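Local coordinates for major capsid protein (Paramecium bursaria Chlorella virus 1, PDB 5TIQ), which self-assembles as trimers into the large icosahedral capsid of the virus, forming most of its protein shell, at residues A[59-64]-A[169-174]; A[222-227]-A[420-425]; A[236-241]-A[380-385]; A[307-312]-A[402-407]. All coordinates share one frame; numbering follows the deposited sequence.

Interactions 1 and 2 lie on the same side of the chain's centre, their own centres about 17 Å apart. They do not touch and belong to different jelly rolls. Interaction 1 is partly buried and relies on one firm backbone bond, a water and two apolar pairs. Interaction 2 is regular antiparallel strand pairing, with a salt bridge on a face met by neighbouring subunits. Interactions 3 and 4 sit together, centres about 9 Å apart, joined by K383 and by the neighbouring strands 376-387 and 402-404. Interaction 3 is partly buried and mostly apolar, with one weak backbone bond, a water and a mercury ion on C385. Interaction 4 is buried, yet carries a glycan on N405.

Interaction 1: residues A[59-64]-A[169-174]; sequences ISRNGD and YHEVKL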
loop_
_atom_site.group_PDB
_atom_site.type_symbol
_atom_site.label_atom_id
_atom_site.label_comp_id
_atom_site.label_asym_id
_atom_site.label_seq_id
_atom_site.Cartn_x
_atom_site.Cartn_y
_atom_site.Cartn_z
ATOM N N ILE A 59 -18.757 27.716 -9.554
ATOM C CA ILE A 59 -18.587 27.407 -8.137
ATOM C C ILE A 59 -19.136 28.554 -7.300
ATOM O O ILE A 59 -18.735 29.713 -7.465
ATOM C CB ILE A 59 -17.113 27.139 -7.812
ATOM C CG1 ILE A 59 -16.524 26.094 -8.763
ATOM C CG2 ILE A 59 -16.961 26.685 -6.370
ATOM C CD1 ILE A 59 -17.172 24.740 -8.667
ATOM N N SER A 60 -20.063 28.236 -6.401
ATOM C CA SER A 60 -20.600 29.243 -5.499
ATOM C C SER A 60 -19.558 29.621 -4.448
ATOM O O SER A 60 -18.658 28.847 -4.114
ATOM C CB SER A 60 -21.874 28.733 -4.824
ATOM O OG SER A 60 -21.618 27.547 -4.091
ATOM N N ARG A 61 -19.698 30.830 -3.915
ATOM C CA ARG A 61 -18.698 31.400 -3.012
ATOM C C ARG A 61 -19.154 31.292 -1.558
ATOM O O ARG A 61 -19.370 32.281 -0.859
ATOM C CB ARG A 61 -18.405 32.844 -3.402
ATOM C CG ARG A 61 -17.964 32.982 -4.845
ATOM C CD ARG A 61 -17.496 34.383 -5.165
ATOM N NE ARG A 61 -16.511 34.359 -6.240
ATOM C CZ ARG A 61 -15.202 34.249 -6.043
ATOM N NH1 ARG A 61 -14.721 34.163 -4.810
ATOM N NH2 ARG A 61 -14.376 34.227 -7.078
ATOM N N ASN A 62 -19.298 30.046 -1.108
ATOM C CA ASN A 62 -19.721 29.790 0.263
ATOM C C ASN A 62 -18.555 29.868 1.239
ATOM O O ASN A 62 -18.702 30.402 2.344
ATOM C CB ASN A 62 -20.393 28.424 0.351
ATOM C CG ASN A 62 -21.520 28.274 -0.640
ATOM O OD1 ASN A 62 -21.296 27.934 -1.801
ATOM N ND2 ASN A 62 -22.742 28.529 -0.192
ATOM N N GLY A 63 -17.396 29.341 0.855
ATOM C CA GLY A 63 -16.259 29.312 1.752
ATOM C C GLY A 63 -15.067 30.092 1.249
ATOM O O GLY A 63 -15.148 30.774 0.223
ATOM N N ASP A 64 -13.948 29.989 1.964
ATOM C CA ASP A 64 -12.748 30.746 1.636
ATOM C C ASP A 64 -11.866 30.023 0.624
ATOM O O ASP A 64 -11.334 30.653 -0.297
ATOM C CB ASP A 64 -11.958 31.034 2.914
ATOM C CG ASP A 64 -12.805 31.696 3.984
ATOM O OD1 ASP A 64 -13.488 32.693 3.670
ATOM O OD2 ASP A 64 -12.799 31.210 5.136
ATOM N N TYR A 169 -12.976 38.933 -8.285
ATOM C CA TYR A 169 -13.429 39.381 -9.595
ATOM C C TYR A 169 -13.283 38.321 -10.681
ATOM O O TYR A 169 -13.454 38.634 -11.862
ATOM C CB TYR A 169 -12.690 40.654 -10.005
ATOM C CG TYR A 169 -12.699 41.728 -8.946
ATOM C CD1 TYR A 169 -13.864 42.425 -8.648
ATOM C CD2 TYR A 169 -11.535 42.076 -8.271
ATOM C CE1 TYR A 169 -13.877 43.418 -7.688
ATOM C CE2 TYR A 169 -11.536 43.071 -7.311
ATOM C CZ TYR A 169 -12.709 43.739 -7.024
ATOM O OH TYR A 169 -12.717 44.729 -6.069
ATOM N N HIS A 170 -12.966 37.083 -10.316
ATOM C CA HIS A 170 -12.831 36.001 -11.280
ATOM C C HIS A 170 -13.690 34.832 -10.830
ATOM O O HIS A 170 -13.547 34.348 -9.703
ATOM C CB HIS A 170 -11.371 35.557 -11.431
ATOM C CG HIS A 170 -10.605 36.327 -12.463
ATOM N ND1 HIS A 170 -9.298 36.039 -12.787
ATOM C CD2 HIS A 170 -10.970 37.364 -13.253
ATOM C CE1 HIS A 170 -8.886 36.868 -13.729
ATOM N NE2 HIS A 170 -9.881 37.683 -14.028
ATOM N N GLU A 171 -14.573 34.376 -11.710
ATOM C CA GLU A 171 -15.381 33.207 -11.411
ATOM C C GLU A 171 -14.614 31.939 -11.761
ATOM O O GLU A 171 -13.793 31.915 -12.682
ATOM C CB GLU A 171 -16.705 33.254 -12.174
ATOM C CG GLU A 171 -17.624 34.401 -11.765
ATOM C CD GLU A 171 -18.082 34.310 -10.317
ATOM O OE1 GLU A 171 -18.198 33.181 -9.793
ATOM O OE2 GLU A 171 -18.331 35.370 -9.704
ATOM N N VAL A 172 -14.882 30.881 -11.001
ATOM C CA VAL A 172 -14.277 29.571 -11.216
ATOM C C VAL A 172 -15.369 28.640 -11.721
ATOM O O VAL A 172 -16.375 28.422 -11.035
ATOM C CB VAL A 172 -13.636 29.029 -9.932
ATOM C CG1 VAL A 172 -12.929 27.708 -10.206
ATOM C CG2 VAL A 172 -12.680 30.055 -9.357
ATOM N N LYS A 173 -15.178 28.096 -12.918
ATOM C CA LYS A 173 -16.204 27.299 -13.567
ATOM C C LYS A 173 -15.637 25.956 -14.000
ATOM O O LYS A 173 -14.440 25.822 -14.273
ATOM C CB LYS A 173 -16.807 28.025 -14.778
ATOM C CG LYS A 173 -17.509 29.328 -14.426
ATOM C CD LYS A 173 -18.147 29.954 -15.649
ATOM C CE LYS A 173 -19.272 29.079 -16.174
ATOM N NZ LYS A 173 -19.986 29.710 -17.318
ATOM N N LEU A 174 -16.515 24.959 -14.040
ATOM C CA LEU A 174 -16.200 23.632 -14.548
ATOM C C LEU A 174 -17.139 23.327 -15.703
ATOM O O LEU A 174 -18.354 23.513 -15.582
ATOM C CB LEU A 174 -16.336 22.569 -13.452
ATOM C CG LEU A 174 -15.323 22.588 -12.308
ATOM C CD1 LEU A 174 -15.815 21.726 -11.161
ATOM C CD2 LEU A 174 -13.975 22.091 -12.794
HETATM O O HOH W 1 -16.871 31.119 -8.889
#
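I59 and V172 face each other with CA atoms 5.7 Å apart, and I59 N donates to V172 O at 2.9 Å. I59 CB is directed to the other segment. With CG1 beside the backbone N (chi1 -52°), the long branch runs along strand 172-174. CG1 of I59 meets CG1 of V172 at 4.2 Å. CD1 of I59 reaches CD1 of L174 at 4.1 Å, the two chains meeting at a slant. V205 and Y207 of strand 200-210 also touch I59.

A water lies beside this bond. It can donate to I59 O at 2.7 Å and to E171 OE1 at 2.6 Å, and accepts from V172 N at 2.9 Å. Further acceptors compete for its two protons, so both donated bonds may not always be made. E171 is bent at chi2 (-63°), which turns its carboxylate back to this water.

R61 stretches its chain toward H170 O. The bond from NH2 is weak and the place of NH2 is less sure. NH1 is held by L164 O. R61 NE stays 4.0 Å from E171 OE2, beyond a salt bridge, with the two planes 82° apart.

The contact joins the loop after strand 54-58 to strand 172-178, which pairs with strand 54-58 in the first jelly roll. Water and one firm bond carry the polar joining, with a weak, less certain one from R61. Arginine and glutamate add at most a loose electrostatic attraction.

Interaction 2: residues A[222-227]-A[420-425]; sequences PHEYLI and YNVLRI
E224 and R424 form a non-hydrogen-bonded pair, and their side chains lie alongside each other on one face of two antiparallel strands. R424 can be followed outward. Its CB lies 4.1 Å from H223 O. CG packs on E224 CG at 3.9 Å. CD comes to 3.3 Å from E224 OE2. NE then donates to the same OE2 at 2.6 Å, with an angle of 160° at the hydrogen. This is a salt bridge. The oxygen lies in the guanidinium plane, and the carboxylate is only 23° from coplanar with it. The extended chain (chi3 180°) carries the guanidinium this far. R424 CZ is 3.6 Å from E224 OE2. At the tip, NH2 bonds to Y16 of the second subunit. The same Y16 bonds to E224 OE2, so the pair is tied into the trimer contact.

On the same face L226 rests its CG 3.8 Å from CD1 of Y420. L17 of the second subunit packs on both.

The other face bears H223, Y225 and I227 opposite I425, L423 and N421. Y225 CE1 meets I425 CD1 at 3.8 Å, and the ring takes a cation-pi contact from K27 of the third subunit. I227 CG2 touches L423 CB.

Six backbone bonds link three hydrogen-bonded pairs, H223 with I425, Y225 with L423 and I227 with N421. This is regular antiparallel pairing between strands 223-236 and 412-426, within the second of the two jelly-roll barrels typical of these double-jelly-roll capsid proteins.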
loop_
_atom_site.group_PDB
_atom_site.type_symbol
_atom_site.label_atom_id
_atom_site.label_comp_id
_atom_site.label_asym_id
_atom_site.label_seq_id
_atom_site.Cartn_x
_atom_site.Cartn_y
_atom_site.Cartn_z
ATOM N N PRO A 222 -0.798 38.977 -2.247
ATOM C CA PRO A 222 -0.627 38.250 -3.508
ATOM C C PRO A 222 -0.138 36.833 -3.257
ATOM O O PRO A 222 0.595 36.561 -2.305
ATOM C CB PRO A 222 0.430 39.075 -4.251
ATOM C CG PRO A 222 1.225 39.704 -3.162
ATOM C CD PRO A 222 0.245 40.000 -2.054
ATOM N N HIS A 223 -0.542 35.927 -4.144
ATOM C CA HIS A 223 -0.242 34.511 -3.989
ATOM C C HIS A 223 0.320 33.942 -5.280
ATOM O O HIS A 223 -0.095 34.330 -6.376
ATOM C CB HIS A 223 -1.492 33.724 -3.582
ATOM C CG HIS A 223 -2.163 34.250 -2.352
ATOM N ND1 HIS A 223 -1.650 34.061 -1.086
ATOM C CD2 HIS A 223 -3.304 34.961 -2.193
ATOM C CE1 HIS A 223 -2.448 34.633 -0.201
ATOM N NE2 HIS A 223 -3.459 35.185 -0.847
ATOM N N GLU A 224 1.269 33.018 -5.140
ATOM C CA GLU A 224 1.793 32.237 -6.252
ATOM C C GLU A 224 1.659 30.761 -5.911
ATOM O O GLU A 224 2.050 30.338 -4.820
ATOM C CB GLU A 224 3.256 32.585 -6.553
ATOM C CG GLU A 224 3.463 33.966 -7.161
ATOM C CD GLU A 224 4.866 34.160 -7.719
ATOM O OE1 GLU A 224 5.843 33.789 -7.031
ATOM O OE2 GLU A 224 4.992 34.678 -8.848
ATOM N N TYR A 225 1.094 29.987 -6.834
ATOM C CA TYR A 225 0.884 28.556 -6.653
ATOM C C TYR A 225 1.611 27.791 -7.748
ATOM O O TYR A 225 1.405 28.056 -8.936
ATOM C CB TYR A 225 -0.605 28.205 -6.683
ATOM C CG TYR A 225 -1.398 28.671 -5.483
ATOM C CD1 TYR A 225 -1.969 29.936 -5.452
ATOM C CD2 TYR A 225 -1.594 27.836 -4.392
ATOM C CE1 TYR A 225 -2.702 30.361 -4.360
ATOM C CE2 TYR A 225 -2.326 28.250 -3.297
ATOM C CZ TYR A 225 -2.878 29.512 -3.285
ATOM O OH TYR A 225 -3.609 29.923 -2.194
ATOM N N LEU A 226 2.449 26.838 -7.348
ATOM C CA LEU A 226 3.089 25.930 -8.298
ATOM C C LEU A 226 2.120 24.787 -8.572
ATOM O O LEU A 226 1.940 23.893 -7.742
ATOM C CB LEU A 226 4.417 25.423 -7.749
ATOM C CG LEU A 226 5.273 24.581 -8.694
ATOM C CD1 LEU A 226 5.722 25.407 -9.888
ATOM C CD2 LEU A 226 6.478 24.013 -7.956
ATOM N N ILE A 227 1.486 24.814 -9.743
ATOM C CA ILE A 227 0.411 23.894 -10.076
ATOM C C ILE A 227 0.843 23.014 -11.245
ATOM O O ILE A 227 1.815 23.298 -11.945
ATOM C CB ILE A 227 -0.898 24.631 -10.412
ATOM C CG1 ILE A 227 -0.785 25.300 -11.784
ATOM C CG2 ILE A 227 -1.213 25.660 -9.341
ATOM C CD1 ILE A 227 -2.088 25.857 -12.302
ATOM N N TYR A 420 4.463 21.592 -15.029
ATOM C CA TYR A 420 4.270 22.573 -13.973
ATOM C C TYR A 420 3.953 23.942 -14.564
ATOM O O TYR A 420 4.283 24.246 -15.714
ATOM C CB TYR A 420 5.509 22.673 -13.077
ATOM C CG TYR A 420 5.637 21.562 -12.060
ATOM C CD1 TYR A 420 4.822 21.532 -10.934
ATOM C CD2 TYR A 420 6.578 20.553 -12.214
ATOM C CE1 TYR A 420 4.933 20.523 -9.996
ATOM C CE2 TYR A 420 6.698 19.540 -11.279
ATOM C CZ TYR A 420 5.871 19.530 -10.174
ATOM O OH TYR A 420 5.980 18.525 -9.241
ATOM N N ASN A 421 3.305 24.772 -13.753
ATOM C CA ASN A 421 3.027 26.156 -14.108
ATOM C C ASN A 421 2.831 26.931 -12.812
ATOM O O ASN A 421 2.778 26.354 -11.724
ATOM C CB ASN A 421 1.801 26.264 -15.024
ATOM C CG ASN A 421 1.842 27.493 -15.924
ATOM O OD1 ASN A 421 2.338 28.551 -15.540
ATOM N ND2 ASN A 421 1.327 27.347 -17.139
ATOM N N VAL A 422 2.731 28.250 -12.938
ATOM C CA VAL A 422 2.582 29.139 -11.792
ATOM C C VAL A 422 1.264 29.883 -11.938
ATOM O O VAL A 422 1.026 30.549 -12.955
ATOM C CB VAL A 422 3.762 30.117 -11.668
ATOM C CG1 VAL A 422 3.540 31.083 -10.507
ATOM C CG2 VAL A 422 5.061 29.348 -11.480
ATOM N N LEU A 423 0.401 29.753 -10.935
ATOM C CA LEU A 423 -0.868 30.469 -10.880
ATOM C C LEU A 423 -0.704 31.637 -9.913
ATOM O O LEU A 423 -0.580 31.435 -8.700
ATOM C CB LEU A 423 -2.000 29.541 -10.441
ATOM C CG LEU A 423 -3.369 30.177 -10.178
ATOM C CD1 LEU A 423 -3.903 30.876 -11.422
ATOM C CD2 LEU A 423 -4.357 29.134 -9.686
ATOM N N ARG A 424 -0.689 32.851 -10.451
ATOM C CA ARG A 424 -0.559 34.061 -9.651
ATOM C C ARG A 424 -1.942 34.636 -9.380
ATOM O O ARG A 424 -2.754 34.772 -10.301
ATOM C CB ARG A 424 0.317 35.096 -10.356
ATOM C CG ARG A 424 1.741 34.632 -10.617
ATOM C CD ARG A 424 2.644 35.809 -10.937
ATOM N NE ARG A 424 4.025 35.405 -11.185
ATOM C CZ ARG A 424 4.586 35.365 -12.390
ATOM N NH1 ARG A 424 3.885 35.707 -13.462
ATOM N NH2 ARG A 424 5.852 34.989 -12.523
ATOM N N ILE A 425 -2.206 34.972 -8.120
ATOM C CA ILE A 425 -3.504 35.481 -7.696
ATOM C C ILE A 425 -3.277 36.783 -6.948
ATOM O O ILE A 425 -2.597 36.796 -5.914
ATOM C CB ILE A 425 -4.256 34.471 -6.814
ATOM C CG1 ILE A 425 -4.580 33.206 -7.616
ATOM C CG2 ILE A 425 -5.519 35.101 -6.246
ATOM C CD1 ILE A 425 -5.147 32.080 -6.784
#

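Interaction 3: residues A[236-241]-A[380-385]; sequences ETATPS and LTYKTC. With HG (mercury (II) ion), chain L.
Y382 lays its ring against T237 and A238, in the loop at 237-240. CG2 of T237 comes to 3.4 Å from Y382 OH, the two side chains meeting at a slant. CB of A238 lies 4.1 Å from Y382 CE2, and A238 O sits over one ring face. P240 CB approaches Y382 CB at 4.4 Å. With CG beside the backbone N (chi1 -62°), the ring extends toward the loop. Its hydroxyl is bonded to Q248, and F265 meets the ring at a steep angle.

The sheet places the contact. Segment 380-385 lies on strand 376-387. The other segment leads from strand 223-236 toward strand 247-251, which pairs antiparallel with 376-387. The loop thus packs against the strand that its own continuation joins. These strands belong to the second jelly roll of the double-jelly-roll capsid protein.

Backbone and water contacts are few. C385 N donates to S241 O at 3.1 Å, a weak bond with an angle of 130°. T384 CA also offers a C-H to S241 O. A water accepts from S241 N at 2.9 Å and can donate to K383 O, though other acceptors compete for its protons.

Sulfur and metal contacts gather at C385. C385 SG lies 3.6 Å from P240 CB. It sits between the backbone N and the carbonyl carbon (chi1 41°), which brings it near its own C385 O. A mercury ion is bound by both, by C385 SG at 2.7 Å and C385 O at 2.8 Å.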
loop_
_atom_site.group_PDB
_atom_site.type_symbol
_atom_site.label_atom_id
_atom_site.label_comp_id
_atom_site.label_asym_id
_atom_site.label_seq_id
_atom_site.Cartn_x
_atom_site.Cartn_y
_atom_site.Cartn_z
ATOM N N GLU A 236 -2.802 8.820 -34.657
ATOM C CA GLU A 236 -3.235 7.577 -35.278
ATOM C C GLU A 236 -2.077 6.587 -35.277
ATOM O O GLU A 236 -0.998 6.886 -35.799
ATOM C CB GLU A 236 -3.735 7.826 -36.701
ATOM C CG GLU A 236 -4.879 8.826 -36.786
ATOM C CD GLU A 236 -5.430 8.971 -38.193
ATOM O OE1 GLU A 236 -4.644 9.296 -39.111
ATOM O OE2 GLU A 236 -6.648 8.763 -38.382
ATOM N N THR A 237 -2.305 5.415 -34.693
ATOM C CA THR A 237 -1.279 4.383 -34.646
ATOM C C THR A 237 -1.007 3.847 -36.045
ATOM O O THR A 237 -1.939 3.576 -36.808
ATOM C CB THR A 237 -1.717 3.244 -33.728
ATOM O OG1 THR A 237 -2.170 3.780 -32.479
ATOM C CG2 THR A 237 -0.555 2.291 -33.474
ATOM N N ALA A 238 0.271 3.702 -36.386
ATOM C CA ALA A 238 0.627 3.066 -37.647
ATOM C C ALA A 238 0.186 1.608 -37.636
ATOM O O ALA A 238 0.338 0.904 -36.634
ATOM C CB ALA A 238 2.133 3.165 -37.892
ATOM N N THR A 239 -0.383 1.164 -38.756
ATOM C CA THR A 239 -0.940 -0.180 -38.869
ATOM C C THR A 239 0.141 -1.238 -38.684
ATOM O O THR A 239 1.054 -1.349 -39.514
ATOM C CB THR A 239 -1.630 -0.361 -40.221
ATOM O OG1 THR A 239 -2.750 0.529 -40.307
ATOM C CG2 THR A 239 -2.117 -1.793 -40.380
ATOM N N PRO A 240 0.072 -2.034 -37.618
ATOM C CA PRO A 240 1.067 -3.092 -37.428
ATOM C C PRO A 240 0.830 -4.249 -38.385
ATOM O O PRO A 240 -0.309 -4.596 -38.705
ATOM C CB PRO A 240 0.859 -3.514 -35.970
ATOM C CG PRO A 240 -0.584 -3.229 -35.718
ATOM C CD PRO A 240 -0.924 -2.007 -36.532
ATOM N N SER A 241 1.925 -4.852 -38.836
ATOM C CA SER A 241 1.893 -5.896 -39.848
ATOM C C SER A 241 2.127 -7.264 -39.222
ATOM O O SER A 241 2.810 -7.392 -38.201
ATOM C CB SER A 241 2.946 -5.643 -40.931
ATOM O OG SER A 241 3.192 -6.816 -41.690
ATOM N N LEU A 380 8.851 4.763 -32.384
ATOM C CA LEU A 380 8.136 3.551 -32.014
ATOM C C LEU A 380 8.422 2.434 -33.005
ATOM O O LEU A 380 8.513 2.667 -34.215
ATOM C CB LEU A 380 6.628 3.803 -31.950
ATOM C CG LEU A 380 6.186 4.913 -31.000
ATOM C CD1 LEU A 380 4.685 5.127 -31.087
ATOM C CD2 LEU A 380 6.600 4.571 -29.576
ATOM N N THR A 381 8.558 1.220 -32.478
ATOM C CA THR A 381 8.636 0.005 -33.276
ATOM C C THR A 381 7.627 -0.978 -32.708
ATOM O O THR A 381 7.608 -1.217 -31.497
ATOM C CB THR A 381 10.043 -0.601 -33.258
ATOM O OG1 THR A 381 10.972 0.323 -33.834
ATOM C CG2 THR A 381 10.076 -1.897 -34.056
ATOM N N TYR A 382 6.790 -1.538 -33.573
ATOM C CA TYR A 382 5.684 -2.380 -33.148
ATOM C C TYR A 382 6.022 -3.853 -33.324
ATOM O O TYR A 382 6.823 -4.232 -34.184
ATOM C CB TYR A 382 4.411 -2.035 -33.926
ATOM C CG TYR A 382 3.940 -0.619 -33.695
ATOM C CD1 TYR A 382 3.305 -0.266 -32.513
ATOM C CD2 TYR A 382 4.139 0.368 -34.652
ATOM C CE1 TYR A 382 2.877 1.025 -32.290
ATOM C CE2 TYR A 382 3.711 1.665 -34.438
ATOM C CZ TYR A 382 3.082 1.986 -33.253
ATOM O OH TYR A 382 2.654 3.273 -33.026
ATOM N N LYS A 383 5.411 -4.683 -32.483
ATOM C CA LYS A 383 5.554 -6.121 -32.625
ATOM C C LYS A 383 4.887 -6.598 -33.912
ATOM O O LYS A 383 4.034 -5.922 -34.496
ATOM C CB LYS A 383 4.947 -6.846 -31.426
ATOM C CG LYS A 383 5.543 -6.450 -30.085
ATOM C CD LYS A 383 4.838 -7.166 -28.945
ATOM C CE LYS A 383 5.337 -6.696 -27.592
ATOM N NZ LYS A 383 4.616 -7.376 -26.484
ATOM N N THR A 384 5.288 -7.785 -34.353
ATOM C CA THR A 384 4.680 -8.424 -35.517
ATOM C C THR A 384 3.425 -9.149 -35.049
ATOM O O THR A 384 3.503 -10.208 -34.425
ATOM C CB THR A 384 5.664 -9.380 -36.178
ATOM O OG1 THR A 384 6.848 -8.664 -36.549
ATOM C CG2 THR A 384 5.049 -10.003 -37.419
ATOM N N CYS A 385 2.258 -8.575 -35.349
ATOM C CA CYS A 385 0.980 -9.129 -34.899
ATOM C C CYS A 385 0.606 -10.323 -35.777
ATOM O O CYS A 385 -0.284 -10.269 -36.630
ATOM C CB CYS A 385 -0.102 -8.058 -34.918
ATOM S SG CYS A 385 -0.037 -6.968 -36.359
HETATM HG HG HG L . -1.802 -8.267 -37.881
HETATM O O HOH W 2 4.294 -4.478 -37.136
#

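Interaction 4: residues A[307-312]-A[402-407]; sequences EQLAVL and VTANTA. With BGC (beta-D-glucopyranose), chain F.
T403 gives the contact its one clear hydrogen bond, and it is a side chain that bonds to a backbone: OG1 donates to Q308 O at 2.8 Å, in the carbonyl plane. Its hydroxyl lies anti to the backbone N (chi1 -177°), which turns it to the short 3-10 segment 307-309. The Q308 side chain approaches V402. It is bent at chi2, and Q308 NE2 comes to 2.6 Å from V402 O; T399 O is a hydrogen-bond partner of the same NE2.

Apolar pairs fill in beyond. CG2 of V311 meets CB of A407 at 3.8 Å, and CD2 of L309 lies 4.5 Å from A404 CB.

N405 takes no part in the contact with 307-312. Its ND2 is joined covalently to C1 of a glucose at 1.5 Å. OD1 of N405 is held by A389 N. The contact packs a loop of the second jelly roll against strand 402-404 and the 3-10 turn 405-407, at an N-linked glycosylation site known by experiment.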
loop_
_atom_site.group_PDB
_atom_site.type_symbol
_atom_site.label_atom_id
_atom_site.label_comp_id
_atom_site.label_asym_id
_atom_site.label_seq_id
_atom_site.Cartn_x
_atom_site.Cartn_y
_atom_site.Cartn_z
ATOM N N GLU A 307 2.001 -8.894 -21.005
ATOM C CA GLU A 307 2.735 -8.113 -21.997
ATOM C C GLU A 307 2.594 -8.677 -23.407
ATOM O O GLU A 307 2.718 -7.922 -24.381
ATOM C CB GLU A 307 4.214 -8.038 -21.598
ATOM C CG GLU A 307 5.154 -7.442 -22.642
ATOM C CD GLU A 307 4.804 -6.011 -23.027
ATOM O OE1 GLU A 307 4.220 -5.284 -22.194
ATOM O OE2 GLU A 307 5.114 -5.614 -24.169
ATOM N N GLN A 308 2.312 -9.975 -23.539
ATOM C CA GLN A 308 2.170 -10.576 -24.862
ATOM C C GLN A 308 1.082 -9.893 -25.680
ATOM O O GLN A 308 1.179 -9.828 -26.911
ATOM C CB GLN A 308 1.869 -12.070 -24.732
ATOM C CG GLN A 308 1.923 -12.832 -26.048
ATOM C CD GLN A 308 3.345 -13.109 -26.496
ATOM O OE1 GLN A 308 3.995 -14.029 -25.999
ATOM N NE2 GLN A 308 3.838 -12.307 -27.434
ATOM N N LEU A 309 0.047 -9.377 -25.023
ATOM C CA LEU A 309 -1.071 -8.740 -25.704
ATOM C C LEU A 309 -0.846 -7.254 -25.962
ATOM O O LEU A 309 -1.731 -6.598 -26.522
ATOM C CB LEU A 309 -2.357 -8.938 -24.894
ATOM C CG LEU A 309 -2.764 -10.391 -24.628
ATOM C CD1 LEU A 309 -4.000 -10.455 -23.745
ATOM C CD2 LEU A 309 -3.001 -11.135 -25.932
ATOM N N ALA A 310 0.303 -6.709 -25.571
ATOM C CA ALA A 310 0.646 -5.326 -25.867
ATOM C C ALA A 310 1.325 -5.238 -27.228
ATOM O O ALA A 310 2.016 -6.165 -27.658
ATOM C CB ALA A 310 1.556 -4.744 -24.785
ATOM N N VAL A 311 1.128 -4.105 -27.904
ATOM C CA VAL A 311 1.546 -3.971 -29.295
ATOM C C VAL A 311 2.920 -3.324 -29.460
ATOM O O VAL A 311 3.566 -3.535 -30.497
ATOM C CB VAL A 311 0.489 -3.187 -30.106
ATOM C CG1 VAL A 311 0.539 -1.698 -29.777
ATOM C CG2 VAL A 311 0.659 -3.431 -31.604
ATOM N N LEU A 312 3.389 -2.561 -28.476
ATOM C CA LEU A 312 4.644 -1.832 -28.619
ATOM C C LEU A 312 5.820 -2.762 -28.340
ATOM O O LEU A 312 5.909 -3.354 -27.259
ATOM C CB LEU A 312 4.671 -0.627 -27.681
ATOM C CG LEU A 312 5.870 0.312 -27.834
ATOM C CD1 LEU A 312 5.876 0.948 -29.218
ATOM C CD2 LEU A 312 5.864 1.377 -26.748
ATOM N N VAL A 402 6.386 -10.630 -30.907
ATOM C CA VAL A 402 5.152 -10.884 -31.639
ATOM C C VAL A 402 3.972 -10.705 -30.692
ATOM O O VAL A 402 4.105 -10.794 -29.470
ATOM C CB VAL A 402 5.121 -12.289 -32.277
ATOM C CG1 VAL A 402 6.144 -12.385 -33.398
ATOM C CG2 VAL A 402 5.380 -13.353 -31.225
ATOM N N THR A 403 2.806 -10.439 -31.278
ATOM C CA THR A 403 1.580 -10.261 -30.512
ATOM C C THR A 403 0.408 -10.785 -31.332
ATOM O O THR A 403 0.571 -11.240 -32.468
ATOM C CB THR A 403 1.368 -8.793 -30.122
ATOM O OG1 THR A 403 0.197 -8.679 -29.303
ATOM C CG2 THR A 403 1.200 -7.928 -31.364
ATOM N N ALA A 404 -0.784 -10.713 -30.745
ATOM C CA ALA A 404 -1.978 -11.237 -31.391
ATOM C C ALA A 404 -2.369 -10.381 -32.590
ATOM O O ALA A 404 -2.212 -9.157 -32.590
ATOM C CB ALA A 404 -3.138 -11.307 -30.399
ATOM N N ASN A 405 -2.912 -11.043 -33.615
ATOM C CA ASN A 405 -3.263 -10.358 -34.853
ATOM C C ASN A 405 -4.387 -9.344 -34.665
ATOM O O ASN A 405 -4.563 -8.468 -35.519
ATOM C CB ASN A 405 -3.644 -11.376 -35.931
ATOM C CG ASN A 405 -4.938 -12.111 -35.623
ATOM O OD1 ASN A 405 -5.180 -12.537 -34.492
ATOM N ND2 ASN A 405 -5.778 -12.256 -36.640
ATOM N N THR A 406 -5.144 -9.434 -33.571
ATOM C CA THR A 406 -6.163 -8.434 -33.272
ATOM C C THR A 406 -5.574 -7.108 -32.806
ATOM O O THR A 406 -6.340 -6.178 -32.529
ATOM C CB THR A 406 -7.125 -8.966 -32.211
ATOM O OG1 THR A 406 -6.391 -9.315 -31.032
ATOM C CG2 THR A 406 -7.864 -10.192 -32.729
ATOM N N ALA A 407 -4.245 -6.995 -32.714
ATOM C CA ALA A 407 -3.616 -5.736 -32.332
ATOM C C ALA A 407 -3.838 -4.633 -33.360
ATOM O O ALA A 407 -3.613 -3.459 -33.047
ATOM C CB ALA A 407 -2.117 -5.939 -32.108
HETATM C C2 BGC F . -7.876 -13.009 -37.357
HETATM C C3 BGC F . -8.855 -14.179 -37.400
HETATM C C4 BGC F . -8.179 -15.519 -37.673
HETATM C C5 BGC F . -6.912 -15.680 -36.854
HETATM C C6 BGC F . -6.163 -16.916 -37.333
HETATM C C1 BGC F . -6.685 -13.382 -36.491
HETATM O O2 BGC F . -8.522 -11.867 -36.786
HETATM O O3 BGC F . -9.789 -13.973 -38.467
HETATM O O4 BGC F . -9.056 -16.583 -37.302
HETATM O O5 BGC F . -6.064 -14.551 -37.000
HETATM O O6 BGC F . -5.823 -16.753 -38.713
#